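Local coordinates for protein tungsten formylmethanofuran dehydrogenase subunit E (Syntrophus aciditrophicus, PDB 3D00) that is of unconfirmed function but, as an FmdE-like protein with a zinc-binding treble-clef finger, is implicated by its family in microbial methanogenesis, at residues G33-V37 / A63-T68; G97-D103 / I142-V148. One frame throughout, in Å; residues are numbered along the deposited sequence.

Interaction 1: G33-V37 / A63-T68; sequences GGFMV and AVQLLT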
loop_
_atom_site.group_PDB
_atom_site.type_symbol
_atom_site.label_atom_id
_atom_site.label_comp_id
_atom_site.label_asym_id
_atom_site.label_seq_id
_atom_site.Cartn_x
_atom_site.Cartn_y
_atom_site.Cartn_z
ATOM N N GLY A 33 8.106 9.181 -9.839
ATOM C CA GLY A 33 7.430 9.323 -8.574
ATOM C C GLY A 33 8.251 10.002 -7.520
ATOM O O GLY A 33 7.706 10.788 -6.768
ATOM N N GLY A 34 9.549 9.675 -7.449
ATOM C CA GLY A 34 10.491 10.373 -6.565
ATOM C C GLY A 34 10.599 11.874 -6.778
ATOM O O GLY A 34 10.733 12.671 -5.813
ATOM N N PHE A 35 10.636 12.262 -8.045
ATOM C CA PHE A 35 10.697 13.667 -8.385
ATOM C C PHE A 35 9.421 14.310 -7.998
ATOM O O PHE A 35 9.410 15.439 -7.595
ATOM C CB PHE A 35 10.990 13.862 -9.860
ATOM C CG PHE A 35 12.400 13.558 -10.215
ATOM C CD1 PHE A 35 13.428 14.354 -9.736
ATOM C CD2 PHE A 35 12.706 12.514 -11.072
ATOM C CE1 PHE A 35 14.725 14.090 -10.067
ATOM C CE2 PHE A 35 13.998 12.248 -11.415
ATOM C CZ PHE A 35 15.007 13.014 -10.909
HETATM N N MSE A 36 8.322 13.605 -8.158
HETATM C CA MSE A 36 7.032 14.166 -7.814
HETATM C C MSE A 36 6.833 14.400 -6.327
HETATM O O MSE A 36 6.386 15.462 -5.904
HETATM C CB MSE A 36 5.904 13.287 -8.360
HETATM C CG MSE A 36 5.850 13.286 -9.860
HETATM SE SE MSE A 36 4.760 11.795 -10.528
HETATM C CE MSE A 36 3.067 12.452 -10.254
ATOM N N VAL A 37 7.190 13.423 -5.531
ATOM C CA VAL A 37 7.071 13.523 -4.087
ATOM C C VAL A 37 8.036 14.570 -3.547
ATOM O O VAL A 37 7.666 15.347 -2.663
ATOM C CB VAL A 37 7.318 12.153 -3.401
ATOM C CG1 VAL A 37 7.472 12.296 -1.855
ATOM C CG2 VAL A 37 6.221 11.196 -3.774
ATOM N N ALA A 63 6.777 5.177 -4.201
ATOM C CA ALA A 63 7.564 6.422 -4.078
ATOM C C ALA A 63 7.190 7.138 -2.785
ATOM O O ALA A 63 8.054 7.532 -1.996
ATOM C CB ALA A 63 7.288 7.336 -5.279
ATOM N N VAL A 64 5.889 7.274 -2.564
ATOM C CA VAL A 64 5.354 7.840 -1.327
ATOM C C VAL A 64 5.801 6.999 -0.113
ATOM O O VAL A 64 6.446 7.507 0.785
ATOM C CB VAL A 64 3.791 8.020 -1.394
ATOM C CG1 VAL A 64 3.216 8.511 -0.031
ATOM C CG2 VAL A 64 3.406 8.993 -2.486
ATOM N N GLN A 65 5.541 5.702 -0.105
ATOM C CA GLN A 65 5.931 4.858 1.025
ATOM C C GLN A 65 7.390 4.887 1.340
ATOM O O GLN A 65 7.772 4.916 2.535
ATOM C CB GLN A 65 5.472 3.451 0.801
ATOM C CG GLN A 65 3.997 3.385 0.792
ATOM C CD GLN A 65 3.489 1.994 0.803
ATOM O OE1 GLN A 65 2.801 1.597 1.735
ATOM N NE2 GLN A 65 3.802 1.235 -0.245
ATOM N N LEU A 66 8.226 4.933 0.305
ATOM C CA LEU A 66 9.678 4.982 0.503
ATOM C C LEU A 66 10.214 6.308 1.009
ATOM O O LEU A 66 11.281 6.350 1.604
ATOM C CB LEU A 66 10.418 4.704 -0.811
ATOM C CG LEU A 66 10.838 3.281 -1.193
ATOM C CD1 LEU A 66 11.142 3.203 -2.722
ATOM C CD2 LEU A 66 12.035 2.876 -0.363
ATOM N N LEU A 67 9.532 7.403 0.706
ATOM C CA LEU A 67 10.070 8.745 0.934
ATOM C C LEU A 67 9.413 9.567 2.049
ATOM O O LEU A 67 9.972 10.584 2.490
ATOM C CB LEU A 67 9.946 9.549 -0.374
ATOM C CG LEU A 67 10.823 9.154 -1.556
ATOM C CD1 LEU A 67 10.477 9.903 -2.849
ATOM C CD2 LEU A 67 12.291 9.371 -1.159
ATOM N N THR A 68 8.196 9.170 2.443
ATOM C CA THR A 68 7.373 9.937 3.361
ATOM C C THR A 68 6.976 9.002 4.497
ATOM O O THR A 68 7.196 7.809 4.393
ATOM C CB THR A 68 6.070 10.430 2.687
ATOM O OG1 THR A 68 5.226 9.317 2.466
ATOM C CG2 THR A 68 6.301 11.126 1.306
#
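The flat peptide group linking Gly33 to Gly34 carries the Ala63 methyl squarely over one face, with Ala63 CB 3.6 Å from Gly33 C. Such an approach relies on the bare backbone of Gly33, since a side-chain carbon on it would come within 2.9 Å of Ala63 CB. Gly34 extends the smooth patch, and Leu67 CD1 rests on its CA at 3.7 Å. One turn further on, Val37 makes most of the side-chain contact. A chi1 of 169° sets its CG1 opposite the backbone N and sends the two branches apart: CG1 meets Thr68 CG2 at 3.6 Å, while CG2 meets Val64 CG2 at 3.8 Å, the two valines crossing at about a right angle. Leu67 CD1 closes over Val37 CB. Just past the helix end, Thr68 turns its methyl to this apolar patch, while its OG1 donates to Val64 O at 2.8 Å from above the carbonyl plane; Leu67 N and Thr68 N bind the same oxygen. The two segments' axes cross at -61°, 9.3 Å apart. In the alpha+beta core, helix 60-67 also packs on helix 12-23, where Tyr15 touches Ala63 and Leu67, and on strand 50-54, where Ala52 and Cys54 touch Val64.

Interaction 2: G97-D103 / I142-V148; sequences GVRVFLD and ILELRNV
Arg99 N donates to Arg146 O at 2.8 Å in a nearly straight bond (179° at the hydrogen), and the same carbonyl oxygen also receives a CA-H contact from Val98. Arg146 N returns the bond to Arg99 O, so the two arginines form a hydrogen-bonded antiparallel pair. Their side chains run side by side in the same direction, the guanidinium planes 13° apart, with Arg99 NH1 3.1 Å from Arg146 NH2. The shared carboxylate of Glu171 of the second subunit probably offsets the closeness of these two donors: it forms a salt bridge with Arg99 NH1 and a long, weak ion pair with Arg146 NH2; Arg99 NH2 has a second carboxylate partner in Glu55. This pairing of strands 96-102 and 143-149 forms one edge of the five-stranded mixed sheet of the FmdE core, strand 143-149 being outermost within the chain. Beside the arginines, Phe101 has its CG between the backbone N and carbonyl carbon (chi1 60°), which leans the ring across toward the neighbouring strand, against Glu144 and Arg146. Glu144 CB lies over one ring face in a CH-pi contact, 4.1 Å from the centroid, and Phe101 CE1 in turn sits over a face of the Arg146 guanidinium, offset toward its rim. With the ring cut back to an alanine, the Glu144 methylenes and the guanidinium of Arg146 would probably lose their shared apolar surface, and that guanidinium would be freer to turn. Glu144 OE1 bends back to the backbone N of Leu145, 2.9 Å away. On the other face of the sheet the contact is apolar: Leu145 CD2 fits between Val98 CB at 3.7 Å and Val100 CG2 at 3.8 Å. Beyond the last bridge, Asp103 N still reaches Ile142 O at 2.8 Å.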
loop_
_atom_site.group_PDB
_atom_site.type_symbol
_atom_site.label_atom_id
_atom_site.label_comp_id
_atom_site.label_asym_id
_atom_site.label_seq_id
_atom_site.Cartn_x
_atom_site.Cartn_y
_atom_site.Cartn_z
ATOM N N GLY A 97 -3.478 21.231 0.361
ATOM C CA GLY A 97 -2.249 20.573 -0.109
ATOM C C GLY A 97 -1.870 20.910 -1.529
ATOM O O GLY A 97 -2.342 21.879 -2.098
ATOM N N VAL A 98 -1.022 20.063 -2.110
ATOM C CA VAL A 98 -0.518 20.271 -3.451
ATOM C C VAL A 98 -0.603 18.974 -4.203
ATOM O O VAL A 98 -0.301 17.949 -3.660
ATOM C CB VAL A 98 0.948 20.813 -3.459
ATOM C CG1 VAL A 98 0.994 22.114 -2.758
ATOM C CG2 VAL A 98 1.899 19.874 -2.779
ATOM N N ARG A 99 -1.039 19.063 -5.456
ATOM C CA ARG A 99 -1.102 17.933 -6.337
ATOM C C ARG A 99 -0.044 18.085 -7.395
ATOM O O ARG A 99 0.126 19.178 -7.957
ATOM C CB ARG A 99 -2.442 17.892 -7.019
ATOM C CG ARG A 99 -2.651 16.698 -7.895
ATOM C CD ARG A 99 -4.066 16.842 -8.457
ATOM N NE ARG A 99 -4.450 15.687 -9.237
ATOM C CZ ARG A 99 -4.411 15.619 -10.545
ATOM N NH1 ARG A 99 -4.019 16.660 -11.237
ATOM N NH2 ARG A 99 -4.745 14.486 -11.147
ATOM N N VAL A 100 0.640 16.971 -7.682
ATOM C CA VAL A 100 1.688 16.935 -8.672
ATOM C C VAL A 100 1.358 15.856 -9.668
ATOM O O VAL A 100 0.971 14.755 -9.306
ATOM C CB VAL A 100 3.098 16.653 -8.068
ATOM C CG1 VAL A 100 4.146 16.743 -9.176
ATOM C CG2 VAL A 100 3.405 17.611 -6.950
ATOM N N PHE A 101 1.542 16.197 -10.930
ATOM C CA PHE A 101 1.279 15.316 -12.006
ATOM C C PHE A 101 2.216 15.601 -13.189
ATOM O O PHE A 101 2.958 16.594 -13.200
ATOM C CB PHE A 101 -0.206 15.448 -12.401
ATOM C CG PHE A 101 -0.638 16.838 -12.843
ATOM C CD1 PHE A 101 -0.923 17.810 -11.926
ATOM C CD2 PHE A 101 -0.794 17.133 -14.179
ATOM C CE1 PHE A 101 -1.357 19.061 -12.335
ATOM C CE2 PHE A 101 -1.228 18.389 -14.606
ATOM C CZ PHE A 101 -1.508 19.346 -13.676
ATOM N N LEU A 102 2.179 14.712 -14.174
ATOM C CA LEU A 102 2.994 14.853 -15.372
ATOM C C LEU A 102 2.319 15.769 -16.404
ATOM O O LEU A 102 1.117 15.690 -16.644
ATOM C CB LEU A 102 3.313 13.485 -15.979
ATOM C CG LEU A 102 4.607 12.806 -15.510
ATOM C CD1 LEU A 102 4.632 12.869 -14.021
ATOM C CD2 LEU A 102 4.725 11.347 -16.023
ATOM N N ASP A 103 3.134 16.634 -16.991
ATOM C CA ASP A 103 2.713 17.627 -17.966
ATOM C C ASP A 103 3.329 17.187 -19.307
ATOM O O ASP A 103 4.514 17.407 -19.564
ATOM C CB ASP A 103 3.242 18.997 -17.511
ATOM C CG ASP A 103 2.512 20.184 -18.144
ATOM O OD1 ASP A 103 1.267 20.180 -18.219
ATOM O OD2 ASP A 103 3.213 21.162 -18.522
ATOM N N ILE A 142 9.316 17.783 -16.261
ATOM C CA ILE A 142 8.108 17.224 -16.855
ATOM C C ILE A 142 6.899 17.227 -15.915
ATOM O O ILE A 142 5.840 16.695 -16.245
ATOM C CB ILE A 142 8.383 15.814 -17.355
ATOM C CG1 ILE A 142 8.954 14.934 -16.235
ATOM C CG2 ILE A 142 9.362 15.898 -18.535
ATOM C CD1 ILE A 142 8.816 13.430 -16.487
ATOM N N LEU A 143 7.049 17.884 -14.772
ATOM C CA LEU A 143 6.006 17.913 -13.742
ATOM C C LEU A 143 5.239 19.247 -13.671
ATOM O O LEU A 143 5.780 20.286 -14.012
ATOM C CB LEU A 143 6.662 17.580 -12.398
ATOM C CG LEU A 143 7.412 16.250 -12.372
ATOM C CD1 LEU A 143 7.993 16.038 -10.986
ATOM C CD2 LEU A 143 6.518 15.120 -12.762
ATOM N N GLU A 144 3.967 19.195 -13.289
ATOM C CA GLU A 144 3.194 20.392 -12.960
ATOM C C GLU A 144 2.592 20.240 -11.567
ATOM O O GLU A 144 2.317 19.153 -11.115
ATOM C CB GLU A 144 2.078 20.671 -13.981
ATOM C CG GLU A 144 1.487 22.117 -13.952
ATOM C CD GLU A 144 2.554 23.254 -13.815
ATOM O OE1 GLU A 144 2.976 23.602 -12.665
ATOM O OE2 GLU A 144 2.989 23.810 -14.853
ATOM N N LEU A 145 2.345 21.365 -10.926
ATOM C CA LEU A 145 1.920 21.431 -9.532
ATOM C C LEU A 145 0.638 22.241 -9.489
ATOM O O LEU A 145 0.489 23.208 -10.238
ATOM C CB LEU A 145 2.967 22.217 -8.770
ATOM C CG LEU A 145 3.849 21.786 -7.629
ATOM C CD1 LEU A 145 4.687 23.053 -7.310
ATOM C CD2 LEU A 145 3.045 21.364 -6.456
ATOM N N ARG A 146 -0.274 21.904 -8.599
ATOM C CA ARG A 146 -1.456 22.726 -8.426
ATOM C C ARG A 146 -1.879 22.671 -6.981
ATOM O O ARG A 146 -1.882 21.603 -6.411
ATOM C CB ARG A 146 -2.579 22.185 -9.303
ATOM C CG ARG A 146 -3.934 22.630 -8.880
ATOM C CD ARG A 146 -4.905 22.584 -10.018
ATOM N NE ARG A 146 -5.171 21.205 -10.432
ATOM C CZ ARG A 146 -4.961 20.707 -11.663
ATOM N NH1 ARG A 146 -4.469 21.442 -12.667
ATOM N NH2 ARG A 146 -5.271 19.432 -11.882
ATOM N N ASN A 147 -2.216 23.809 -6.388
ATOM C CA ASN A 147 -2.834 23.818 -5.066
ATOM C C ASN A 147 -4.213 23.156 -5.073
ATOM O O ASN A 147 -5.038 23.400 -5.977
ATOM C CB ASN A 147 -2.944 25.255 -4.537
ATOM C CG ASN A 147 -1.594 25.902 -4.382
ATOM O OD1 ASN A 147 -0.597 25.198 -4.122
ATOM N ND2 ASN A 147 -1.537 27.233 -4.556
ATOM N N VAL A 148 -4.465 22.322 -4.059
ATOM C CA VAL A 148 -5.746 21.645 -3.917
ATOM C C VAL A 148 -6.245 21.698 -2.470
ATOM O O VAL A 148 -5.470 21.883 -1.545
ATOM C CB VAL A 148 -5.672 20.158 -4.417
ATOM C CG1 VAL A 148 -5.327 20.096 -5.900
ATOM C CG2 VAL A 148 -4.702 19.290 -3.564
#

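How the interactions relate
Helix 28-42 brings the two interactions together, pairing with helix 60-67 in interaction 1 and packing on the face of the sheet that carries Val100 in interaction 2. Met36, a selenomethionine, bridges them directly: its CE lies 3.3 Å from Val100 O and its SE 3.7 Å from Leu102 CD1, while Phe35 O lies against Leu143. The contact of 33-37 with 63-68 is buried, near the middle of the chain, and has no hydrogen bond between its segments. That of 97-103 with 142-148 is only partly buried; it is held by a ladder of backbone bonds, apolar toward the helices and mixed on the face reaching the second subunit, where arginines join Phe101 and Val148.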